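Trans-isoprenyl diphosphate synthase (Caulobacter crescentus, PDB 3OYR) probably makes octaprenyl diphosphate for the side chain of isoprenoid quinones, by adding five isopentenyl units to farnesyl diphosphate. Local coordinates at residues Arg29-Asp34 with Arg69-Val74; Asn39-Asp44 with Leu90-Glu95. One frame throughout, in Å; residues are numbered along the deposited sequence.

Contact 1: residues Arg29-Asp34 with Arg69-Val74; sequences RLAEAD and RPLMTV. With DMA (dimethylallyl diphosphate), chain D.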
ATOM      1  N   ARG B  29     -11.313 -20.882 -19.168  1.00 35.76           N
ATOM      2  CA  ARG B  29     -12.595 -21.198 -19.772  1.00 36.47           C
ATOM      3  C   ARG B  29     -13.702 -21.406 -18.731  1.00 35.54           C
ATOM      4  O   ARG B  29     -14.794 -20.862 -18.870  1.00 35.86           O
ATOM      5  CB  ARG B  29     -12.427 -22.451 -20.613  1.00 42.98           C
ATOM      6  CG  ARG B  29     -13.524 -22.734 -21.587  1.00 52.00           C
ATOM      7  CD  ARG B  29     -13.037 -23.793 -22.554  1.00 57.87           C
ATOM      8  NE  ARG B  29     -12.851 -25.099 -21.913  1.00 56.94           N
ATOM      9  CZ  ARG B  29     -11.699 -25.776 -21.851  1.00 54.76           C
ATOM     10  NH1 ARG B  29     -10.575 -25.315 -22.406  1.00 48.73           N
ATOM     11  NH2 ARG B  29     -11.677 -26.943 -21.242  1.00 37.25           N
ATOM     12  N   LEU B  30     -13.419 -22.169 -17.678  1.00 29.32           N
ATOM     13  CA  LEU B  30     -14.391 -22.350 -16.597  1.00 31.48           C
ATOM     14  C   LEU B  30     -14.733 -21.035 -15.882  1.00 32.67           C
ATOM     15  O   LEU B  30     -15.868 -20.842 -15.435  1.00 35.14           O
ATOM     16  CB  LEU B  30     -13.882 -23.370 -15.579  1.00 31.73           C
ATOM     17  CG  LEU B  30     -13.903 -24.841 -16.004  1.00 37.79           C
ATOM     18  CD1 LEU B  30     -13.014 -25.607 -15.043  1.00 25.06           C
ATOM     19  CD2 LEU B  30     -15.343 -25.406 -16.018  1.00 32.86           C
ATOM     20  N   ALA B  31     -13.756 -20.133 -15.805  1.00 31.03           N
ATOM     21  CA  ALA B  31     -13.895 -18.895 -15.032  1.00 34.30           C
ATOM     22  C   ALA B  31     -14.351 -17.672 -15.858  1.00 38.16           C
ATOM     23  O   ALA B  31     -14.600 -16.602 -15.296  1.00 30.98           O
ATOM     24  CB  ALA B  31     -12.604 -18.591 -14.307  1.00 28.84           C
ATOM     25  N   GLU B  32     -14.453 -17.854 -17.177  1.00 33.43           N
ATOM     26  CA  GLU B  32     -14.839 -16.816 -18.128  1.00 35.82           C
ATOM     27  C   GLU B  32     -15.985 -15.936 -17.648  1.00 29.20           C
ATOM     28  O   GLU B  32     -15.834 -14.718 -17.602  1.00 33.37           O
ATOM     29  CB  GLU B  32     -15.177 -17.456 -19.485  1.00 38.54           C
ATOM     30  CG  GLU B  32     -15.435 -16.463 -20.615  1.00 52.20           C
ATOM     31  CD  GLU B  32     -15.549 -17.140 -21.987  1.00 65.60           C
ATOM     32  OE1 GLU B  32     -15.900 -18.344 -22.052  1.00 52.62           O
ATOM     33  OE2 GLU B  32     -15.278 -16.461 -23.004  1.00 69.57           O
ATOM     34  N   ALA B  33     -17.106 -16.548 -17.261  1.00 26.86           N
ATOM     35  CA  ALA B  33     -18.283 -15.794 -16.859  1.00 32.38           C
ATOM     36  C   ALA B  33     -18.061 -15.013 -15.549  1.00 35.40           C
ATOM     37  O   ALA B  33     -18.658 -13.959 -15.340  1.00 32.63           O
ATOM     38  CB  ALA B  33     -19.523 -16.718 -16.754  1.00 28.82           C
ATOM     39  N   ASP B  34     -17.219 -15.533 -14.665  1.00 29.34           N
ATOM     40  CA  ASP B  34     -16.899 -14.812 -13.442  1.00 30.66           C
ATOM     41  C   ASP B  34     -15.864 -13.722 -13.668  1.00 26.55           C
ATOM     42  O   ASP B  34     -15.931 -12.662 -13.053  1.00 27.36           O
ATOM     43  CB  ASP B  34     -16.429 -15.784 -12.367  1.00 32.70           C
ATOM     44  CG  ASP B  34     -17.570 -16.620 -11.822  1.00 28.35           C
ATOM     45  OD1 ASP B  34     -18.611 -16.047 -11.431  1.00 39.83           O
ATOM     46  OD2 ASP B  34     -17.430 -17.855 -11.787  1.00 33.86           O
ATOM     47  N   ARG B  69      -4.055 -14.888  -9.896  1.00 27.11           N
ATOM     48  CA  ARG B  69      -4.560 -14.632  -8.562  1.00 32.41           C
ATOM     49  C   ARG B  69      -6.081 -14.482  -8.465  1.00 26.92           C
ATOM     50  O   ARG B  69      -6.687 -15.242  -7.683  1.00 30.56           O
ATOM     51  CB  ARG B  69      -3.774 -13.532  -7.868  1.00 26.87           C
ATOM     52  CG  ARG B  69      -2.372 -13.959  -7.503  1.00 24.98           C
ATOM     53  CD  ARG B  69      -1.512 -12.734  -7.486  1.00 30.12           C
ATOM     54  NE  ARG B  69      -0.091 -13.028  -7.415  1.00 33.08           N
ATOM     55  CZ  ARG B  69       0.688 -13.198  -8.471  1.00 27.39           C
ATOM     56  NH1 ARG B  69       0.179 -13.141  -9.709  1.00 29.14           N
ATOM     57  NH2 ARG B  69       1.968 -13.447  -8.284  1.00 24.09           N
ATOM     58  N   PRO B  70      -6.715 -13.571  -9.278  1.00 25.75           N
ATOM     59  CA  PRO B  70      -8.200 -13.570  -9.270  1.00 28.92           C
ATOM     60  C   PRO B  70      -8.829 -14.868  -9.761  1.00 25.28           C
ATOM     61  O   PRO B  70      -9.898 -15.245  -9.254  1.00 26.35           O
ATOM     62  CB  PRO B  70      -8.594 -12.393 -10.203  1.00 22.27           C
ATOM     63  CG  PRO B  70      -7.337 -12.011 -10.938  1.00 27.23           C
ATOM     64  CD  PRO B  70      -6.188 -12.415 -10.035  1.00 27.10           C
ATOM     65  N   LEU B  71      -8.197 -15.528 -10.742  1.00 21.62           N
ATOM     66  CA  LEU B  71      -8.619 -16.839 -11.217  1.00 26.02           C
ATOM     67  C   LEU B  71      -8.695 -17.854 -10.086  1.00 30.01           C
ATOM     68  O   LEU B  71      -9.645 -18.645 -10.007  1.00 26.54           O
ATOM     69  CB  LEU B  71      -7.692 -17.388 -12.322  1.00 26.48           C
ATOM     70  CG  LEU B  71      -7.903 -16.819 -13.724  1.00 26.58           C
ATOM     71  CD1 LEU B  71      -6.826 -17.328 -14.707  1.00 34.97           C
ATOM     72  CD2 LEU B  71      -9.285 -17.107 -14.221  1.00 31.77           C
ATOM     73  N   MET B  72      -7.688 -17.830  -9.218  1.00 29.66           N
ATOM     74  CA  MET B  72      -7.672 -18.753  -8.086  0.50 31.42           C
ATOM     75  C   MET B  72      -8.768 -18.445  -7.070  1.00 28.89           C
ATOM     76  O   MET B  72      -9.375 -19.368  -6.546  1.00 33.80           O
ATOM     77  CB  MET B  72      -6.283 -18.834  -7.453  0.50 31.48           C
ATOM     78  CG  MET B  72      -5.375 -19.741  -8.253  0.50 34.44           C
ATOM     79  SD  MET B  72      -3.634 -19.479  -7.922  0.50 17.92           S
ATOM     80  CE  MET B  72      -3.645 -19.921  -6.170  0.50 21.23           C
ATOM     81  N   THR B  73      -9.038 -17.162  -6.827  1.00 28.93           N
ATOM     82  CA  THR B  73     -10.165 -16.772  -5.993  1.00 26.94           C
ATOM     83  C   THR B  73     -11.453 -17.320  -6.603  1.00 22.15           C
ATOM     84  O   THR B  73     -12.268 -17.932  -5.895  1.00 27.58           O
ATOM     85  CB  THR B  73     -10.280 -15.234  -5.863  1.00 28.34           C
ATOM     86  OG1 THR B  73      -9.072 -14.706  -5.314  1.00 23.52           O
ATOM     87  CG2 THR B  73     -11.482 -14.835  -4.966  1.00 23.14           C
ATOM     88  N   VAL B  74     -11.631 -17.105  -7.906  1.00 25.45           N
ATOM     89  CA  VAL B  74     -12.806 -17.628  -8.622  1.00 29.19           C
ATOM     90  C   VAL B  74     -12.888 -19.163  -8.511  1.00 27.77           C
ATOM     91  O   VAL B  74     -13.899 -19.711  -8.055  1.00 27.42           O
ATOM     92  CB  VAL B  74     -12.850 -17.152 -10.106  1.00 26.79           C
ATOM     93  CG1 VAL B  74     -13.881 -17.974 -10.883  1.00 26.44           C
ATOM     94  CG2 VAL B  74     -13.177 -15.661 -10.170  1.00 21.91           C
TER
HETATM   95  C1  DMA D 336       4.845 -11.222 -11.066  1.00 34.07           C
HETATM   96  O1  DMA D 336       3.625 -11.974 -11.109  1.00 31.76           O
HETATM   97  C2  DMA D 336       5.006 -11.317  -9.590  1.00 40.81           C
HETATM   98  C3  DMA D 336       5.741 -12.273  -9.014  1.00 44.64           C
HETATM   99  C4  DMA D 336       6.575 -13.251  -9.799  1.00 35.88           C
HETATM  100  C5  DMA D 336       5.732 -12.315  -7.518  1.00 37.87           C
HETATM  101  PA  DMA D 336       3.007 -12.726 -12.384  1.00 35.52           P
HETATM  102  O1A DMA D 336       1.732 -13.459 -12.014  1.00 24.76           O
HETATM  103  O2A DMA D 336       4.089 -13.560 -13.010  1.00 32.14           O
HETATM  104  O3A DMA D 336       2.718 -11.398 -13.268  1.00 29.24           O
HETATM  105  PB  DMA D 336       1.462 -11.052 -14.238  1.00 31.19           P
HETATM  106  O1B DMA D 336       0.341 -10.592 -13.326  1.00 35.06           O
HETATM  107  O2B DMA D 336       2.129  -9.917 -14.987  1.00 34.15           O
HETATM  108  O3B DMA D 336       1.113 -12.265 -15.057  1.00 33.39           O

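Contact 2: residues Asn39-Asp44 with Leu90-Glu95; sequences NRLITD and LAAAVE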
ATOM      1  N   ASN B  39     -13.273  -8.278 -14.177  1.00 24.13           N
ATOM      2  CA  ASN B  39     -12.701  -7.253 -15.073  1.00 23.96           C
ATOM      3  C   ASN B  39     -13.535  -5.975 -15.131  1.00 25.68           C
ATOM      4  O   ASN B  39     -12.997  -4.883 -15.254  1.00 27.23           O
ATOM      5  CB  ASN B  39     -12.502  -7.833 -16.483  1.00 25.36           C
ATOM      6  CG  ASN B  39     -11.478  -8.980 -16.503  1.00 43.35           C
ATOM      7  OD1 ASN B  39     -10.595  -9.060 -15.647  1.00 49.44           O
ATOM      8  ND2 ASN B  39     -11.614  -9.884 -17.469  1.00 40.86           N
ATOM      9  N   ARG B  40     -14.857  -6.113 -15.042  1.00 24.00           N
ATOM     10  CA  ARG B  40     -15.725  -4.955 -14.933  1.00 23.26           C
ATOM     11  C   ARG B  40     -15.423  -4.161 -13.650  1.00 21.92           C
ATOM     12  O   ARG B  40     -15.425  -2.936 -13.668  1.00 28.86           O
ATOM     13  CB  ARG B  40     -17.188  -5.394 -14.924  1.00 26.45           C
ATOM     14  CG  ARG B  40     -18.157  -4.220 -14.987  1.00 24.37           C
ATOM     15  CD  ARG B  40     -19.609  -4.677 -14.833  1.00 21.88           C
ATOM     16  NE  ARG B  40     -19.984  -5.619 -15.905  1.00 28.33           N
ATOM     17  CZ  ARG B  40     -20.245  -6.914 -15.710  1.00 29.87           C
ATOM     18  NH1 ARG B  40     -20.582  -7.682 -16.733  1.00 25.03           N
ATOM     19  NH2 ARG B  40     -20.161  -7.445 -14.490  1.00 31.60           N
ATOM     20  N   LEU B  41     -15.199  -4.862 -12.535  1.00 21.98           N
ATOM     21  CA  LEU B  41     -14.875  -4.211 -11.251  1.00 17.34           C
ATOM     22  C   LEU B  41     -13.516  -3.521 -11.345  1.00 25.87           C
ATOM     23  O   LEU B  41     -13.337  -2.381 -10.889  1.00 25.01           O
ATOM     24  CB  LEU B  41     -14.890  -5.240 -10.119  1.00 23.27           C
ATOM     25  CG  LEU B  41     -16.337  -5.617  -9.766  1.00 20.53           C
ATOM     26  CD1 LEU B  41     -16.421  -6.937  -8.981  1.00 21.78           C
ATOM     27  CD2 LEU B  41     -16.970  -4.442  -8.999  1.00 18.96           C
ATOM     28  N   ILE B  42     -12.574  -4.204 -11.971  1.00 25.52           N
ATOM     29  CA  ILE B  42     -11.222  -3.655 -12.130  1.00 27.80           C
ATOM     30  C   ILE B  42     -11.261  -2.325 -12.874  1.00 24.79           C
ATOM     31  O   ILE B  42     -10.820  -1.303 -12.326  1.00 31.07           O
ATOM     32  CB  ILE B  42     -10.248  -4.690 -12.752  1.00 28.71           C
ATOM     33  CG1 ILE B  42     -10.005  -5.837 -11.754  1.00 25.50           C
ATOM     34  CG2 ILE B  42      -8.927  -4.040 -13.081  1.00 25.12           C
ATOM     35  CD1 ILE B  42      -9.279  -7.071 -12.338  1.00 22.32           C
ATOM     36  N   THR B  43     -11.836  -2.317 -14.084  1.00 22.72           N
ATOM     37  CA  THR B  43     -11.943  -1.102 -14.874  0.50 23.37           C
ATOM     38  C   THR B  43     -12.688   0.002 -14.128  1.00 26.20           C
ATOM     39  O   THR B  43     -12.320   1.169 -14.195  1.00 26.29           O
ATOM     40  CB  THR B  43     -12.615  -1.412 -16.220  0.50 27.10           C
ATOM     41  OG1 THR B  43     -11.985  -2.565 -16.779  0.50 19.60           O
ATOM     42  CG2 THR B  43     -12.511  -0.231 -17.188  0.50 15.44           C
ATOM     43  N   ASP B  44     -13.729  -0.379 -13.401  1.00 21.32           N
ATOM     44  CA  ASP B  44     -14.520   0.566 -12.628  1.00 29.95           C
ATOM     45  C   ASP B  44     -13.759   1.236 -11.479  1.00 31.15           C
ATOM     46  O   ASP B  44     -13.901   2.446 -11.252  1.00 27.01           O
ATOM     47  CB  ASP B  44     -15.777  -0.139 -12.060  1.00 23.24           C
ATOM     48  CG  ASP B  44     -16.711   0.821 -11.313  1.00 38.32           C
ATOM     49  OD1 ASP B  44     -17.030   0.555 -10.136  1.00 54.13           O
ATOM     50  OD2 ASP B  44     -17.157   1.815 -11.909  1.00 34.01           O
ATOM     51  N   LEU B  90     -13.722  -9.730  -4.160  1.00 27.71           N
ATOM     52  CA  LEU B  90     -12.481 -10.240  -3.546  1.00 28.41           C
ATOM     53  C   LEU B  90     -11.452 -10.538  -4.612  1.00 27.30           C
ATOM     54  O   LEU B  90     -10.299 -10.108  -4.492  1.00 28.96           O
ATOM     55  CB  LEU B  90     -12.739 -11.486  -2.688  1.00 31.95           C
ATOM     56  CG  LEU B  90     -13.754 -11.329  -1.553  1.00 32.85           C
ATOM     57  CD1 LEU B  90     -14.012 -12.662  -0.865  1.00 41.79           C
ATOM     58  CD2 LEU B  90     -13.344 -10.283  -0.521  1.00 30.71           C
ATOM     59  N   ALA B  91     -11.876 -11.211  -5.684  1.00 25.99           N
ATOM     60  CA  ALA B  91     -10.978 -11.489  -6.821  1.00 26.21           C
ATOM     61  C   ALA B  91     -10.396 -10.216  -7.402  1.00 26.75           C
ATOM     62  O   ALA B  91      -9.181 -10.136  -7.649  1.00 25.18           O
ATOM     63  CB  ALA B  91     -11.697 -12.303  -7.910  1.00 21.43           C
ATOM     64  N   ALA B  92     -11.261  -9.219  -7.603  1.00 24.71           N
ATOM     65  CA  ALA B  92     -10.821  -7.899  -8.045  1.00 22.52           C
ATOM     66  C   ALA B  92      -9.829  -7.235  -7.054  1.00 22.29           C
ATOM     67  O   ALA B  92      -8.786  -6.667  -7.460  1.00 23.98           O
ATOM     68  CB  ALA B  92     -12.063  -7.000  -8.293  1.00 13.57           C
ATOM     69  N   ALA B  93     -10.158  -7.288  -5.765  1.00 25.51           N
ATOM     70  CA  ALA B  93      -9.268  -6.747  -4.701  1.00 26.35           C
ATOM     71  C   ALA B  93      -7.884  -7.397  -4.737  1.00 28.79           C
ATOM     72  O   ALA B  93      -6.838  -6.704  -4.627  1.00 24.07           O
ATOM     73  CB  ALA B  93      -9.896  -6.935  -3.324  1.00 25.65           C
ATOM     74  N   VAL B  94      -7.875  -8.719  -4.944  1.00 23.91           N
ATOM     75  CA  VAL B  94      -6.619  -9.493  -5.025  1.00 23.02           C
ATOM     76  C   VAL B  94      -5.738  -8.996  -6.174  1.00 24.81           C
ATOM     77  O   VAL B  94      -4.510  -8.780  -6.006  1.00 26.97           O
ATOM     78  CB  VAL B  94      -6.957 -11.009  -5.163  1.00 31.89           C
ATOM     79  CG1 VAL B  94      -5.787 -11.804  -5.640  1.00 29.45           C
ATOM     80  CG2 VAL B  94      -7.440 -11.542  -3.856  1.00 25.89           C
ATOM     81  N   GLU B  95      -6.355  -8.779  -7.339  1.00 24.98           N
ATOM     82  CA  GLU B  95      -5.595  -8.258  -8.493  1.00 25.47           C
ATOM     83  C   GLU B  95      -5.068  -6.860  -8.260  1.00 24.09           C
ATOM     84  O   GLU B  95      -3.959  -6.542  -8.711  1.00 30.63           O
ATOM     85  CB  GLU B  95      -6.401  -8.321  -9.808  1.00 23.87           C
ATOM     86  CG  GLU B  95      -5.573  -8.057 -11.103  1.00 31.80           C
ATOM     87  CD  GLU B  95      -4.420  -9.049 -11.344  1.00 29.63           C
ATOM     88  OE1 GLU B  95      -4.386 -10.148 -10.762  1.00 32.46           O
ATOM     89  OE2 GLU B  95      -3.535  -8.740 -12.152  1.00 29.70           O
TER

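Contact 1: residues Arg29-Asp34 with Arg69-Val74
A31 and V74 meet where two helices cross almost at a right angle (89°), so only a methyl, a carboxylate side chain and two branched tips touch. The CB of A31 points at the other helix and sits between two methyls: CD2 of L71 lies 3.6 Å from A31 CB, and CG1 of V74 lies 3.7 Å from the same A31 CB. Alanine suits the place because its small methyl fits beside both of these branches; the axes of the short segments are 10.1 Å apart. The CB of L71 does not point at residues 29-34, but the end of its side chain comes nearer: chi2 sets CD1 anti, and the other branch, CD2, is the one that comes to A31. V74 has CG1 anti to its backbone N (chi1 167°), which sends that methyl between A31 and D34. D34 slants across the valine, its CB 3.7 Å from V74 CG1. The aspartate's OD2 is also beside V74 CG1, at 3.7 Å. This acid is buried, and its OD1 accepts a hydrogen bond from Q88 NE2 and forms a salt bridge with R78, which together probably keep it ionised.

The crossing belongs to the all-helical fold of the FPP/GGPP synthase family, in which helices enclose a central active-site cavity. Helix 68-79 lies between helix 25-45 and that cavity: L71 and V74 make contact with helix 25-45, whereas R69 reaches inward to dimethylallyl diphosphate. A long arginine suits that task, since its chain runs extended from CG to NE and brings the guanidinium edge-on to the diphosphate. R69 NH1 gives O1A of the ligand a nearly straight hydrogen bond, 2.8 Å long with an angle of 175° at the hydrogen. H98, R115 and the backbone N of K66 also hydrogen-bond the ligand.

Contact 2: residues Asn39-Asp44 with Leu90-Glu95
Helix 87-109, which farther along carries the calcium-binding aspartates D105 and D109, is met near its beginning by helix 25-45, and L41, I42, A92 and E95 make the join. The short segments cross at -52° with their axes 8.9 Å apart. A92 lies at the closest CA approach, and its CB faces L41 and I42, with L41 CB 3.8 Å from A92 CB and I42 CG1 4.2 Å from that same methyl. A small residue fits here because the CA atoms of I42 and A92 come within 5.9 Å of each other, leaving little depth for a longer side chain.

I42 holds CG1 anti to its carbonyl carbon (chi1 -68°) and extends CD1 past the alanine to the stem of E95, where I42 CD1 is 4.0 Å from E95 CG. The two side chains lie aslant, and the isoleucine meets methylenes rather than the carboxylate. A bend at chi2 (60°) then turns the acid away from helix 25-45, and OE2 forms long, weak ion pairs with R67 and R115. Glutamate thus serves two surroundings, with an apolar stem in the packing and a charged end near the diphosphate ligand. Such close packing over an alanine, on a helix that itself lines the substrate pocket, fits the helical bundle of trans-prenyltransferases.

In the fold
Helix 25-45 serves both contacts, giving its earlier part to helix 68-79 in contact 1 and its later part to helix 87-109 in contact 2. The centres are 11 Å apart, and the two partner helices also pack on each other, with P70 against E95 and R69 against V94. All four touching residues of contact 1 are buried, against three of four in contact 2, where L41 is partly exposed. Each interface is apolar with one acid at its border, more firmly paired in contact 1 than in contact 2, where the acid lies beside the ligand pocket and the helices cross at a sharper angle.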